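Local coordinates for transcriptional activator PlcR protein (Bacillus thuringiensis, PDB 3U3W) that activates transcription as a virulence regulator, binding DNA through a helix-turn-helix domain in response to the quorum-sensing signal peptide PapR, at residues E9-R14 and R36-A41; R17-K22 and A53-I58; Y240-C245 and E257-K262. All coordinates share one frame; numbering follows the deposited sequence.

Interaction 1 of 3, residues E9-R14 and R36-A41; sequences EIKKIR and RIESGA. With nucleotides of chain E; nucleotides of chain F.
Arg-14 holds Glu-38 side-on, with one nitrogen for each carboxylate oxygen. Arg-14 NE gives its hydrogen to Glu-38 OE2 at 2.7 Å, almost straight at 168°, and Arg-14 NH1 reaches Glu-38 OE1 at 2.8 Å. Both oxygens use their syn lone pairs, and the two flat groups lie 24° apart, close to coplanar. The bend at chi3 (61°) turns the guanidinium across the end of the extended glutamate. Two atoms of these groups have further partners: Glu-38 OE1 takes a second hydrogen bond from Gln-21 NE2, while Arg-14 NH2 bonds Leu-19 O and forms a salt bridge with a DNA phosphate. Lys-11 lays CB against Glu-38 CD at 3.6 Å, and Ile-10 CD1 meets Ile-37 CG2 at the apolar end.

On the far side of helix 31-38, the recognition helix, Arg-36 NH2 enters the DNA and donates to N7 of DG5 of chain E at 3.0 Å and to O6 of DG13 of chain F at 3.2 Å, with C7 of DT4 of chain E over one guanidinium face. A buried ion pair, probably kept charged by its several partners, thus ties helix 4-16 to the base-reading helix.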
loop_
_atom_site.group_PDB
_atom_site.type_symbol
_atom_site.label_atom_id
_atom_site.label_comp_id
_atom_site.label_asym_id
_atom_site.label_seq_id
_atom_site.Cartn_x
_atom_site.Cartn_y
_atom_site.Cartn_z
ATOM N N GLU A 9 -22.241 12.190 -4.007
ATOM C CA GLU A 9 -21.142 11.296 -4.331
ATOM C C GLU A 9 -21.683 9.897 -4.655
ATOM O O GLU A 9 -21.245 9.236 -5.603
ATOM C CB GLU A 9 -20.142 11.245 -3.175
ATOM C CG GLU A 9 -18.866 10.475 -3.488
ATOM C CD GLU A 9 -18.027 11.135 -4.574
ATOM O OE1 GLU A 9 -18.343 12.283 -4.964
ATOM O OE2 GLU A 9 -17.051 10.504 -5.037
ATOM N N ILE A 10 -22.660 9.453 -3.877
ATOM C CA ILE A 10 -23.316 8.182 -4.169
ATOM C C ILE A 10 -24.098 8.224 -5.490
ATOM O O ILE A 10 -24.067 7.267 -6.265
ATOM C CB ILE A 10 -24.226 7.733 -2.999
ATOM C CG1 ILE A 10 -23.365 7.262 -1.818
ATOM C CG2 ILE A 10 -25.188 6.635 -3.443
ATOM C CD1 ILE A 10 -24.159 6.823 -0.609
ATOM N N LYS A 11 -24.792 9.334 -5.741
ATOM C CA LYS A 11 -25.586 9.510 -6.959
ATOM C C LYS A 11 -24.687 9.635 -8.184
ATOM O O LYS A 11 -24.969 9.076 -9.244
ATOM C CB LYS A 11 -26.464 10.759 -6.841
ATOM C CG LYS A 11 -27.192 11.178 -8.130
ATOM C CD LYS A 11 -28.145 12.341 -7.840
ATOM C CE LYS A 11 -29.054 12.675 -9.018
ATOM N NZ LYS A 11 -28.424 13.621 -9.979
ATOM N N LYS A 12 -23.605 10.386 -8.022
ATOM C CA LYS A 12 -22.614 10.574 -9.070
ATOM C C LYS A 12 -22.020 9.237 -9.515
ATOM O O LYS A 12 -21.919 8.966 -10.711
ATOM C CB LYS A 12 -21.521 11.535 -8.573
ATOM C CG LYS A 12 -20.244 11.599 -9.410
ATOM C CD LYS A 12 -19.468 12.884 -9.095
ATOM C CE LYS A 12 -18.025 12.844 -9.599
ATOM N NZ LYS A 12 -17.115 12.074 -8.693
ATOM N N ILE A 13 -21.645 8.402 -8.546
ATOM C CA ILE A 13 -21.014 7.119 -8.843
ATOM C C ILE A 13 -22.020 6.077 -9.352
ATOM O O ILE A 13 -21.670 5.211 -10.156
ATOM C CB ILE A 13 -20.231 6.569 -7.618
ATOM C CG1 ILE A 13 -19.213 7.596 -7.134
ATOM C CG2 ILE A 13 -19.532 5.268 -7.966
ATOM C CD1 ILE A 13 -18.528 7.215 -5.854
ATOM N N ARG A 14 -23.266 6.165 -8.886
ATOM C CA ARG A 14 -24.323 5.286 -9.386
ATOM C C ARG A 14 -24.655 5.576 -10.845
ATOM O O ARG A 14 -24.865 4.654 -11.620
ATOM C CB ARG A 14 -25.605 5.398 -8.549
ATOM C CG ARG A 14 -26.799 4.706 -9.210
ATOM C CD ARG A 14 -28.086 4.812 -8.407
ATOM N NE ARG A 14 -28.530 6.190 -8.209
ATOM C CZ ARG A 14 -29.097 6.949 -9.145
ATOM N NH1 ARG A 14 -29.473 8.192 -8.850
ATOM N NH2 ARG A 14 -29.285 6.472 -10.373
ATOM N N ARG A 36 -33.488 8.942 -0.635
ATOM C CA ARG A 36 -33.303 9.801 0.519
ATOM C C ARG A 36 -31.831 9.929 0.912
ATOM O O ARG A 36 -31.407 10.975 1.397
ATOM C CB ARG A 36 -34.149 9.326 1.702
ATOM C CG ARG A 36 -35.649 9.559 1.549
ATOM C CD ARG A 36 -36.327 9.440 2.903
ATOM N NE ARG A 36 -37.724 9.028 2.818
ATOM C CZ ARG A 36 -38.748 9.872 2.791
ATOM N NH1 ARG A 36 -38.534 11.182 2.830
ATOM N NH2 ARG A 36 -39.984 9.405 2.725
ATOM N N ILE A 37 -31.060 8.865 0.701
ATOM C CA ILE A 37 -29.613 8.906 0.903
ATOM C C ILE A 37 -28.920 9.864 -0.079
ATOM O O ILE A 37 -28.036 10.629 0.316
ATOM C CB ILE A 37 -28.983 7.499 0.809
ATOM C CG1 ILE A 37 -29.397 6.660 2.015
ATOM C CG2 ILE A 37 -27.462 7.578 0.743
ATOM C CD1 ILE A 37 -29.051 5.213 1.871
ATOM N N GLU A 38 -29.326 9.842 -1.349
ATOM C CA GLU A 38 -28.721 10.736 -2.347
ATOM C C GLU A 38 -29.109 12.211 -2.195
ATOM O O GLU A 38 -28.392 13.090 -2.660
ATOM C CB GLU A 38 -29.032 10.276 -3.768
ATOM C CG GLU A 38 -28.617 8.857 -4.060
ATOM C CD GLU A 38 -28.834 8.466 -5.516
ATOM O OE1 GLU A 38 -29.716 9.058 -6.196
ATOM O OE2 GLU A 38 -28.105 7.558 -5.976
ATOM N N SER A 39 -30.242 12.476 -1.550
ATOM C CA SER A 39 -30.716 13.846 -1.367
ATOM C C SER A 39 -30.138 14.489 -0.105
ATOM O O SER A 39 -30.328 15.683 0.130
ATOM C CB SER A 39 -32.251 13.895 -1.325
ATOM O OG SER A 39 -32.747 13.518 -0.049
ATOM N N GLY A 40 -29.445 13.692 0.701
ATOM C CA GLY A 40 -28.791 14.192 1.894
ATOM C C GLY A 40 -29.668 14.191 3.132
ATOM O O GLY A 40 -29.245 14.633 4.195
ATOM N N ALA A 41 -30.887 13.680 2.999
ATOM C CA ALA A 41 -31.880 13.728 4.074
ATOM C C ALA A 41 -31.598 12.707 5.166
ATOM O O ALA A 41 -32.234 12.707 6.219
ATOM C CB ALA A 41 -33.277 13.499 3.507
ATOM P P DT E 4 -39.106 15.293 -2.709
ATOM O OP1 DT E 4 -39.444 16.710 -2.968
ATOM O OP2 DT E 4 -37.817 14.939 -2.066
ATOM O "O5'" DT E 4 -40.306 14.680 -1.857
ATOM C "C5'" DT E 4 -41.635 15.093 -2.155
ATOM C "C4'" DT E 4 -42.618 14.370 -1.256
ATOM O "O4'" DT E 4 -42.626 12.967 -1.610
ATOM C "C3'" DT E 4 -42.283 14.424 0.233
ATOM O "O3'" DT E 4 -43.490 14.425 0.954
ATOM C "C2'" DT E 4 -41.579 13.095 0.444
ATOM C "C1'" DT E 4 -42.504 12.244 -0.405
ATOM N N1 DT E 4 -41.989 10.893 -0.683
ATOM C C2 DT E 4 -42.910 9.887 -0.850
ATOM O O2 DT E 4 -44.112 10.082 -0.786
ATOM N N3 DT E 4 -42.360 8.654 -1.098
ATOM C C4 DT E 4 -41.014 8.349 -1.196
ATOM O O4 DT E 4 -40.621 7.211 -1.428
ATOM C C5 DT E 4 -40.103 9.456 -1.009
ATOM C C7 DT E 4 -38.619 9.238 -1.089
ATOM C C6 DT E 4 -40.630 10.665 -0.764
ATOM P P DG E 5 -43.621 15.249 2.330
ATOM O OP1 DG E 5 -43.908 16.662 1.992
ATOM O OP2 DG E 5 -42.445 14.935 3.174
ATOM O "O5'" DG E 5 -44.925 14.619 3.001
ATOM C "C5'" DG E 5 -46.071 14.481 2.164
ATOM C "C4'" DG E 5 -47.029 13.439 2.701
ATOM O "O4'" DG E 5 -46.629 12.103 2.293
ATOM C "C3'" DG E 5 -47.146 13.403 4.216
ATOM O "O3'" DG E 5 -48.480 13.025 4.533
ATOM C "C2'" DG E 5 -46.118 12.340 4.591
ATOM C "C1'" DG E 5 -46.243 11.356 3.432
ATOM N N9 DG E 5 -44.998 10.680 3.091
ATOM C C8 DG E 5 -43.745 11.238 2.965
ATOM N N7 DG E 5 -42.827 10.373 2.634
ATOM C C5 DG E 5 -43.521 9.172 2.535
ATOM C C6 DG E 5 -43.067 7.880 2.210
ATOM O O6 DG E 5 -41.921 7.523 1.935
ATOM N N1 DG E 5 -44.099 6.949 2.221
ATOM C C2 DG E 5 -45.411 7.220 2.512
ATOM N N2 DG E 5 -46.259 6.182 2.474
ATOM N N3 DG E 5 -45.855 8.427 2.817
ATOM C C4 DG E 5 -44.857 9.343 2.809
ATOM P P DG F 13 -35.223 -0.374 4.091
ATOM O OP1 DG F 13 -34.609 -1.725 4.032
ATOM O OP2 DG F 13 -34.928 0.596 3.004
ATOM O "O5'" DG F 13 -36.806 -0.529 4.204
ATOM C "C5'" DG F 13 -37.397 -1.234 5.288
ATOM C "C4'" DG F 13 -38.909 -1.263 5.128
ATOM O "O4'" DG F 13 -39.480 0.050 5.369
ATOM C "C3'" DG F 13 -39.428 -1.689 3.760
ATOM O "O3'" DG F 13 -40.571 -2.498 3.972
ATOM C "C2'" DG F 13 -39.779 -0.375 3.068
ATOM C "C1'" DG F 13 -40.188 0.515 4.235
ATOM N N9 DG F 13 -39.827 1.923 4.084
ATOM C C8 DG F 13 -38.622 2.443 3.657
ATOM N N7 DG F 13 -38.578 3.753 3.636
ATOM C C5 DG F 13 -39.839 4.124 4.088
ATOM C C6 DG F 13 -40.378 5.413 4.280
ATOM O O6 DG F 13 -39.831 6.510 4.083
ATOM N N1 DG F 13 -41.689 5.342 4.745
ATOM C C2 DG F 13 -42.384 4.172 4.997
ATOM N N2 DG F 13 -43.643 4.303 5.447
ATOM N N3 DG F 13 -41.884 2.953 4.824
ATOM C C4 DG F 13 -40.614 3.011 4.367
#

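Interaction 2 of 3, residues R17-K22 and A53-I58; sequences RGLTQK and AAKLQI. With nucleotides of chain E.
Arg-17 reaches across to the C-terminal end of helix 46-56 and donates from NE to the carbonyl oxygen Leu-56 O at 3.1 Å. The bond is bent, with an N-H...O angle of 146°, and NE stands above the carbonyl plane. NH2 of the same guanidinium adds a weak bond to this oxygen, so one acceptor at the helix end is shared by two donors. The sharp turn at chi2 (-82°) folds the arginine chain and brings the guanidinium edge to the carbonyl, which lies somewhat tilted from the guanidinium plane. A positive group here should suit the partial negative charge of a helix C-terminus, which Gln-57 closes with a Schellman motif.

At the other end of segment 17-22 the polar atoms face the DNA backbone. Gln-21 N donates to OP2 of DT2 of chain E at 3.0 Å, nearly straight at 166°, and Gln-21 NE2 reaches OP2 of DA3 of chain E at 3.1 Å. Thr-20, the N-cap of helix 21-25, offers OG1 to OP1 of DC1 of chain E at 3.2 Å. The phosphate of DT2 therefore sits at a helix N-terminus, where the helix dipole should favour it.

Packing between the segments is looser. Leu-19 CD2 lies 4.3 Å from Lys-55 CG and touches Leu-56 CD2, while Ile-58 CD1 approaches Arg-17 NH2 at 4.0 Å. The Lys-55 ammonium turns to the carbonyls of Glu-26 and Leu-24.

The contact bridges the turn between helices 4-16 and 21-25 and the end of helix 46-56. Ile-58 also packs on Ile-13 of helix 4-16 and Phe-63 of helix 61-65, and Leu-188 of the second subunit rests against Arg-17 and Gln-57.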
loop_
_atom_site.group_PDB
_atom_site.type_symbol
_atom_site.label_atom_id
_atom_site.label_comp_id
_atom_site.label_asym_id
_atom_site.label_seq_id
_atom_site.Cartn_x
_atom_site.Cartn_y
_atom_site.Cartn_z
ATOM N N ARG A 17 -22.038 4.401 -13.076
ATOM C CA ARG A 17 -22.053 2.950 -13.217
ATOM C C ARG A 17 -23.263 2.476 -14.003
ATOM O O ARG A 17 -23.416 1.280 -14.248
ATOM C CB ARG A 17 -22.040 2.272 -11.847
ATOM C CG ARG A 17 -20.771 2.497 -11.047
ATOM C CD ARG A 17 -19.634 1.559 -11.457
ATOM N NE ARG A 17 -18.513 1.671 -10.525
ATOM C CZ ARG A 17 -17.495 2.515 -10.674
ATOM N NH1 ARG A 17 -17.442 3.317 -11.734
ATOM N NH2 ARG A 17 -16.526 2.552 -9.766
ATOM N N GLY A 18 -24.129 3.413 -14.381
ATOM C CA GLY A 18 -25.285 3.103 -15.209
ATOM C C GLY A 18 -26.487 2.484 -14.507
ATOM O O GLY A 18 -27.509 2.219 -15.140
ATOM N N LEU A 19 -26.363 2.258 -13.202
ATOM C CA LEU A 19 -27.449 1.734 -12.378
ATOM C C LEU A 19 -28.491 2.792 -12.014
ATOM O O LEU A 19 -28.172 3.974 -11.874
ATOM C CB LEU A 19 -26.880 1.173 -11.080
ATOM C CG LEU A 19 -26.179 -0.178 -11.139
ATOM C CD1 LEU A 19 -25.342 -0.297 -12.398
ATOM C CD2 LEU A 19 -25.335 -0.377 -9.887
ATOM N N THR A 20 -29.734 2.359 -11.845
ATOM C CA THR A 20 -30.772 3.233 -11.312
ATOM C C THR A 20 -30.922 2.948 -9.823
ATOM O O THR A 20 -30.343 1.986 -9.311
ATOM C CB THR A 20 -32.130 2.985 -11.983
ATOM O OG1 THR A 20 -32.553 1.643 -11.711
ATOM C CG2 THR A 20 -32.032 3.193 -13.484
ATOM N N GLN A 21 -31.711 3.774 -9.138
ATOM C CA GLN A 21 -31.914 3.610 -7.705
ATOM C C GLN A 21 -32.456 2.227 -7.374
ATOM O O GLN A 21 -32.015 1.594 -6.415
ATOM C CB GLN A 21 -32.845 4.694 -7.155
ATOM C CG GLN A 21 -32.316 6.107 -7.328
ATOM C CD GLN A 21 -33.121 7.138 -6.556
ATOM O OE1 GLN A 21 -34.301 6.934 -6.246
ATOM N NE2 GLN A 21 -32.482 8.256 -6.234
ATOM N N LYS A 22 -33.414 1.764 -8.172
ATOM C CA LYS A 22 -33.992 0.442 -7.978
ATOM C C LYS A 22 -32.904 -0.628 -8.046
ATOM O O LYS A 22 -32.823 -1.503 -7.173
ATOM C CB LYS A 22 -35.093 0.164 -9.011
ATOM C CG LYS A 22 -35.787 -1.190 -8.833
ATOM C CD LYS A 22 -36.498 -1.290 -7.483
ATOM C CE LYS A 22 -36.770 -2.741 -7.076
ATOM N NZ LYS A 22 -35.582 -3.430 -6.475
ATOM N N ALA A 53 -21.457 0.436 -1.108
ATOM C CA ALA A 53 -20.038 0.512 -1.442
ATOM C C ALA A 53 -19.577 -0.711 -2.225
ATOM O O ALA A 53 -18.809 -0.602 -3.176
ATOM C CB ALA A 53 -19.193 0.698 -0.186
ATOM N N ALA A 54 -20.054 -1.877 -1.821
ATOM C CA ALA A 54 -19.711 -3.107 -2.513
ATOM C C ALA A 54 -20.220 -3.119 -3.961
ATOM O O ALA A 54 -19.449 -3.335 -4.905
ATOM C CB ALA A 54 -20.240 -4.307 -1.740
ATOM N N LYS A 55 -21.516 -2.881 -4.135
ATOM C CA LYS A 55 -22.107 -2.891 -5.468
ATOM C C LYS A 55 -21.471 -1.849 -6.396
ATOM O O LYS A 55 -21.323 -2.083 -7.596
ATOM C CB LYS A 55 -23.632 -2.712 -5.402
ATOM C CG LYS A 55 -24.340 -3.134 -6.699
ATOM C CD LYS A 55 -25.855 -3.227 -6.544
ATOM C CE LYS A 55 -26.262 -4.254 -5.497
ATOM N NZ LYS A 55 -27.750 -4.378 -5.403
ATOM N N LEU A 56 -21.088 -0.702 -5.836
ATOM C CA LEU A 56 -20.493 0.370 -6.628
ATOM C C LEU A 56 -18.975 0.209 -6.746
ATOM O O LEU A 56 -18.320 0.956 -7.471
ATOM C CB LEU A 56 -20.825 1.736 -6.031
ATOM C CG LEU A 56 -22.288 2.164 -5.904
ATOM C CD1 LEU A 56 -22.390 3.463 -5.118
ATOM C CD2 LEU A 56 -22.928 2.320 -7.258
ATOM N N GLN A 57 -18.426 -0.776 -6.040
ATOM C CA GLN A 57 -16.984 -1.031 -6.051
ATOM C C GLN A 57 -16.210 0.191 -5.583
ATOM O O GLN A 57 -15.346 0.701 -6.281
ATOM C CB GLN A 57 -16.506 -1.482 -7.436
ATOM C CG GLN A 57 -17.144 -2.801 -7.913
ATOM C CD GLN A 57 -16.679 -3.237 -9.307
ATOM O OE1 GLN A 57 -17.330 -2.943 -10.313
ATOM N NE2 GLN A 57 -15.552 -3.947 -9.365
ATOM N N ILE A 58 -16.537 0.663 -4.390
ATOM C CA ILE A 58 -15.870 1.823 -3.821
ATOM C C ILE A 58 -15.385 1.480 -2.419
ATOM O O ILE A 58 -16.176 1.023 -1.591
ATOM C CB ILE A 58 -16.828 3.023 -3.742
ATOM C CG1 ILE A 58 -17.357 3.387 -5.138
ATOM C CG2 ILE A 58 -16.159 4.198 -3.022
ATOM C CD1 ILE A 58 -16.362 4.130 -6.041
ATOM P P DT E 2 -33.400 6.909 -11.487
ATOM O OP1 DT E 2 -32.114 7.298 -12.113
ATOM O OP2 DT E 2 -33.479 5.722 -10.596
ATOM O "O5'" DT E 2 -33.939 8.174 -10.684
ATOM C "C5'" DT E 2 -35.278 8.187 -10.285
ATOM C "C4'" DT E 2 -35.652 9.556 -9.783
ATOM O "O4'" DT E 2 -37.093 9.578 -9.750
ATOM C "C3'" DT E 2 -35.239 9.836 -8.344
ATOM O "O3'" DT E 2 -35.351 11.226 -8.122
ATOM C "C2'" DT E 2 -36.298 9.060 -7.568
ATOM C "C1'" DT E 2 -37.534 9.330 -8.428
ATOM N N1 DT E 2 -38.512 8.215 -8.437
ATOM C C2 DT E 2 -39.829 8.534 -8.202
ATOM O O2 DT E 2 -40.199 9.674 -8.001
ATOM N N3 DT E 2 -40.693 7.469 -8.214
ATOM C C4 DT E 2 -40.368 6.145 -8.432
ATOM O O4 DT E 2 -41.218 5.261 -8.419
ATOM C C5 DT E 2 -38.971 5.876 -8.669
ATOM C C7 DT E 2 -38.517 4.467 -8.916
ATOM C C6 DT E 2 -38.114 6.910 -8.663
ATOM P P DC E 1 -36.987 2.222 -12.634
ATOM O OP1 DC E 1 -35.630 2.337 -12.057
ATOM O OP2 DC E 1 -38.159 2.179 -11.729
ATOM O "O5'" DC E 1 -37.240 3.374 -13.725
ATOM C "C5'" DC E 1 -36.184 3.943 -14.510
ATOM C "C4'" DC E 1 -35.923 5.382 -14.097
ATOM O "O4'" DC E 1 -37.179 6.120 -14.056
ATOM C "C3'" DC E 1 -35.309 5.545 -12.707
ATOM O "O3'" DC E 1 -34.486 6.723 -12.661
ATOM C "C2'" DC E 1 -36.556 5.656 -11.829
ATOM C "C1'" DC E 1 -37.491 6.482 -12.719
ATOM N N1 DC E 1 -38.961 6.263 -12.418
ATOM C C2 DC E 1 -39.765 7.334 -11.972
ATOM O O2 DC E 1 -39.276 8.465 -11.835
ATOM N N3 DC E 1 -41.080 7.112 -11.703
ATOM C C4 DC E 1 -41.590 5.887 -11.852
ATOM N N4 DC E 1 -42.889 5.717 -11.573
ATOM C C5 DC E 1 -40.791 4.785 -12.295
ATOM C C6 DC E 1 -39.499 5.014 -12.564
ATOM P P DA E 3 -34.991 11.856 -6.691
ATOM O OP1 DA E 3 -34.404 13.207 -6.921
ATOM O OP2 DA E 3 -34.252 10.840 -5.916
ATOM O "O5'" DA E 3 -36.415 12.114 -6.035
ATOM C "C5'" DA E 3 -37.329 12.927 -6.749
ATOM C "C4'" DA E 3 -38.544 13.191 -5.887
ATOM O "O4'" DA E 3 -39.400 12.029 -5.859
ATOM C "C3'" DA E 3 -38.257 13.516 -4.433
ATOM O "O3'" DA E 3 -39.203 14.504 -4.101
ATOM C "C2'" DA E 3 -38.494 12.200 -3.699
ATOM C "C1'" DA E 3 -39.592 11.565 -4.539
ATOM N N9 DA E 3 -39.596 10.101 -4.631
ATOM C C8 DA E 3 -38.534 9.252 -4.782
ATOM N N7 DA E 3 -38.874 7.982 -4.856
ATOM C C5 DA E 3 -40.253 7.996 -4.751
ATOM C C6 DA E 3 -41.226 6.971 -4.760
ATOM N N6 DA E 3 -40.946 5.665 -4.882
ATOM N N1 DA E 3 -42.514 7.345 -4.625
ATOM C C2 DA E 3 -42.808 8.641 -4.503
ATOM N N3 DA E 3 -41.989 9.690 -4.492
ATOM C C4 DA E 3 -40.712 9.294 -4.616
#

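Interaction 3 of 3, residues Y240-C245 and E257-K262; sequences YQRGEC and EDAYKK
Tyr-260 drives its ring from helix 253-269 along the flank of helix 235-248, with Gly-243 over one face and Tyr-240 and Glu-244 at its edge. That edge points at the face of Tyr-240 in an offset edge-to-face pair, with centroids 5.6 Å apart and planes at 66°; CE1 of Tyr-260 comes within 3.8 Å of Tyr-240 CD1. Over one face of the Tyr-260 ring lies Gly-243 CA, 4.1 Å from the centroid in a CH-pi contact. Tyr-260 OH donates to Glu-244 OE2 at 2.7 Å, and that oxygen accepts on its anti lone pair, away from the other carboxylate oxygen. A bend at chi2 (-80°) swings the glutamate carboxylate back to the phenol, and Arg-247 bonds both groups while Lys-282 adds a salt bridge to Glu-244 OE2.

Segments 240-245 and 257-262 run antiparallel, their axes approaching to 7.6 Å at 161°, as expected for successive helices packed in a domain of the tetratricopeptide-repeat clan.

Ala-259 and Gly-243 supply the closest backbone approach, CA to CA 4.9 Å. Ala-259 CB sits against Gly-243 N, and Arg-242 CG meets the same methyl at 3.5 Å. With no side chain on Gly-243, the Tyr-260 ring can lie directly on its backbone. Arg-242 NE is bound by Asn-220 of helix 212-228, and Tyr-240 also packs on an apolar side chain of the bound peptide.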
loop_
_atom_site.group_PDB
_atom_site.type_symbol
_atom_site.label_atom_id
_atom_site.label_comp_id
_atom_site.label_asym_id
_atom_site.label_seq_id
_atom_site.Cartn_x
_atom_site.Cartn_y
_atom_site.Cartn_z
ATOM N N TYR A 240 23.468 1.796 1.752
ATOM C CA TYR A 240 24.520 2.771 1.954
ATOM C C TYR A 240 24.848 2.798 3.456
ATOM O O TYR A 240 26.001 2.612 3.864
ATOM C CB TYR A 240 24.084 4.157 1.433
ATOM C CG TYR A 240 25.098 5.248 1.709
ATOM C CD1 TYR A 240 26.124 5.517 0.805
ATOM C CD2 TYR A 240 25.045 5.998 2.888
ATOM C CE1 TYR A 240 27.069 6.506 1.068
ATOM C CE2 TYR A 240 25.982 6.996 3.149
ATOM C CZ TYR A 240 26.987 7.239 2.242
ATOM O OH TYR A 240 27.910 8.212 2.506
ATOM N N GLN A 241 23.822 3.003 4.273
ATOM C CA GLN A 241 23.990 2.980 5.714
ATOM C C GLN A 241 24.662 1.701 6.222
ATOM O O GLN A 241 25.451 1.739 7.165
ATOM C CB GLN A 241 22.654 3.157 6.416
ATOM C CG GLN A 241 22.833 3.446 7.875
ATOM C CD GLN A 241 23.703 4.658 8.062
ATOM O OE1 GLN A 241 23.443 5.714 7.480
ATOM N NE2 GLN A 241 24.768 4.510 8.836
ATOM N N ARG A 242 24.343 0.570 5.604
ATOM C CA ARG A 242 24.899 -0.695 6.044
ATOM C C ARG A 242 26.371 -0.762 5.655
ATOM O O ARG A 242 27.198 -1.244 6.422
ATOM C CB ARG A 242 24.085 -1.884 5.523
ATOM C CG ARG A 242 24.777 -2.784 4.523
ATOM C CD ARG A 242 24.887 -4.242 4.984
ATOM N NE ARG A 242 23.616 -4.965 5.085
ATOM C CZ ARG A 242 23.153 -5.825 4.174
ATOM N NH1 ARG A 242 23.860 -6.054 3.076
ATOM N NH2 ARG A 242 21.978 -6.458 4.352
ATOM N N GLY A 243 26.707 -0.237 4.484
ATOM C CA GLY A 243 28.102 -0.051 4.125
ATOM C C GLY A 243 28.855 0.817 5.140
ATOM O O GLY A 243 29.980 0.495 5.524
ATOM N N GLU A 244 28.242 1.923 5.563
ATOM C CA GLU A 244 28.821 2.779 6.598
ATOM C C GLU A 244 29.103 1.979 7.875
ATOM O O GLU A 244 30.183 2.069 8.446
ATOM C CB GLU A 244 27.890 3.945 6.940
ATOM C CG GLU A 244 27.630 4.929 5.813
ATOM C CD GLU A 244 28.760 5.919 5.642
ATOM O OE1 GLU A 244 28.722 6.985 6.300
ATOM O OE2 GLU A 244 29.689 5.625 4.857
ATOM N N CYS A 245 28.120 1.207 8.330
ATOM C CA CYS A 245 28.270 0.437 9.565
ATOM C C CYS A 245 29.355 -0.626 9.420
ATOM O O CYS A 245 30.187 -0.800 10.300
ATOM C CB CYS A 245 26.947 -0.218 9.962
ATOM S SG CYS A 245 25.724 0.921 10.539
ATOM N N GLU A 257 32.220 -3.281 0.168
ATOM C CA GLU A 257 32.042 -2.854 -1.220
ATOM C C GLU A 257 30.686 -3.304 -1.767
ATOM O O GLU A 257 30.025 -2.567 -2.498
ATOM C CB GLU A 257 33.177 -3.384 -2.106
ATOM C CG GLU A 257 34.365 -2.440 -2.223
ATOM C CD GLU A 257 35.630 -3.131 -2.716
ATOM O OE1 GLU A 257 35.561 -4.329 -3.075
ATOM O OE2 GLU A 257 36.698 -2.474 -2.738
ATOM N N ASP A 258 30.286 -4.519 -1.403
ATOM C CA ASP A 258 28.983 -5.061 -1.784
ATOM C C ASP A 258 27.850 -4.111 -1.421
ATOM O O ASP A 258 27.013 -3.793 -2.264
ATOM C CB ASP A 258 28.738 -6.418 -1.106
ATOM C CG ASP A 258 27.460 -7.093 -1.590
ATOM O OD1 ASP A 258 27.394 -7.469 -2.779
ATOM O OD2 ASP A 258 26.523 -7.260 -0.779
ATOM N N ALA A 259 27.822 -3.671 -0.164
ATOM C CA ALA A 259 26.736 -2.831 0.302
ATOM C C ALA A 259 26.662 -1.558 -0.517
ATOM O O ALA A 259 25.581 -1.173 -0.965
ATOM C CB ALA A 259 26.871 -2.520 1.779
ATOM N N TYR A 260 27.808 -0.918 -0.736
ATOM C CA TYR A 260 27.844 0.341 -1.489
ATOM C C TYR A 260 27.436 0.167 -2.960
ATOM O O TYR A 260 26.810 1.054 -3.544
ATOM C CB TYR A 260 29.221 1.005 -1.387
ATOM C CG TYR A 260 29.543 1.629 -0.044
ATOM C CD1 TYR A 260 28.707 2.593 0.522
ATOM C CD2 TYR A 260 30.698 1.278 0.652
ATOM C CE1 TYR A 260 29.001 3.177 1.750
ATOM C CE2 TYR A 260 31.005 1.860 1.881
ATOM C CZ TYR A 260 30.154 2.810 2.421
ATOM O OH TYR A 260 30.451 3.383 3.635
ATOM N N LYS A 261 27.788 -0.976 -3.551
ATOM C CA LYS A 261 27.389 -1.286 -4.923
ATOM C C LYS A 261 25.876 -1.417 -5.029
ATOM O O LYS A 261 25.251 -0.878 -5.946
ATOM C CB LYS A 261 28.066 -2.564 -5.421
ATOM C CG LYS A 261 29.528 -2.372 -5.809
ATOM C CD LYS A 261 30.244 -3.714 -5.976
ATOM C CE LYS A 261 29.802 -4.451 -7.238
ATOM N NZ LYS A 261 28.354 -4.835 -7.240
ATOM N N LYS A 262 25.286 -2.125 -4.078
ATOM C CA LYS A 262 23.841 -2.245 -4.039
ATOM C C LYS A 262 23.172 -0.870 -3.920
ATOM O O LYS A 262 22.139 -0.629 -4.547
ATOM C CB LYS A 262 23.405 -3.186 -2.915
ATOM C CG LYS A 262 23.715 -4.659 -3.188
ATOM C CD LYS A 262 23.316 -5.508 -1.979
ATOM C CE LYS A 262 23.195 -6.991 -2.310
ATOM N NZ LYS A 262 24.465 -7.596 -2.788
#

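Interactions 1 and 2 belong to the same small DNA-binding domain, with centres 11 Å apart and segments that alternate along the chain. Polar bonds join them, and Arg-14 CD packs on Thr-20. Interaction 1 is largely buried and rests on a full ion pair; interaction 2 is only partly buried, joins a charged side chain to a backbone carbonyl and lies against the second subunit. Segment 36-41 carries the base-contacting Arg-36, while segment 17-22 meets phosphates, as Arg-14 of interaction 1 also does. Interaction 3 stands about 52 to 55 Å away, centre to centre, in the helical C-terminal domain. Buried like interaction 1, it relies mainly on aromatic and small-residue packing, with one phenol-carboxylate hydrogen bond.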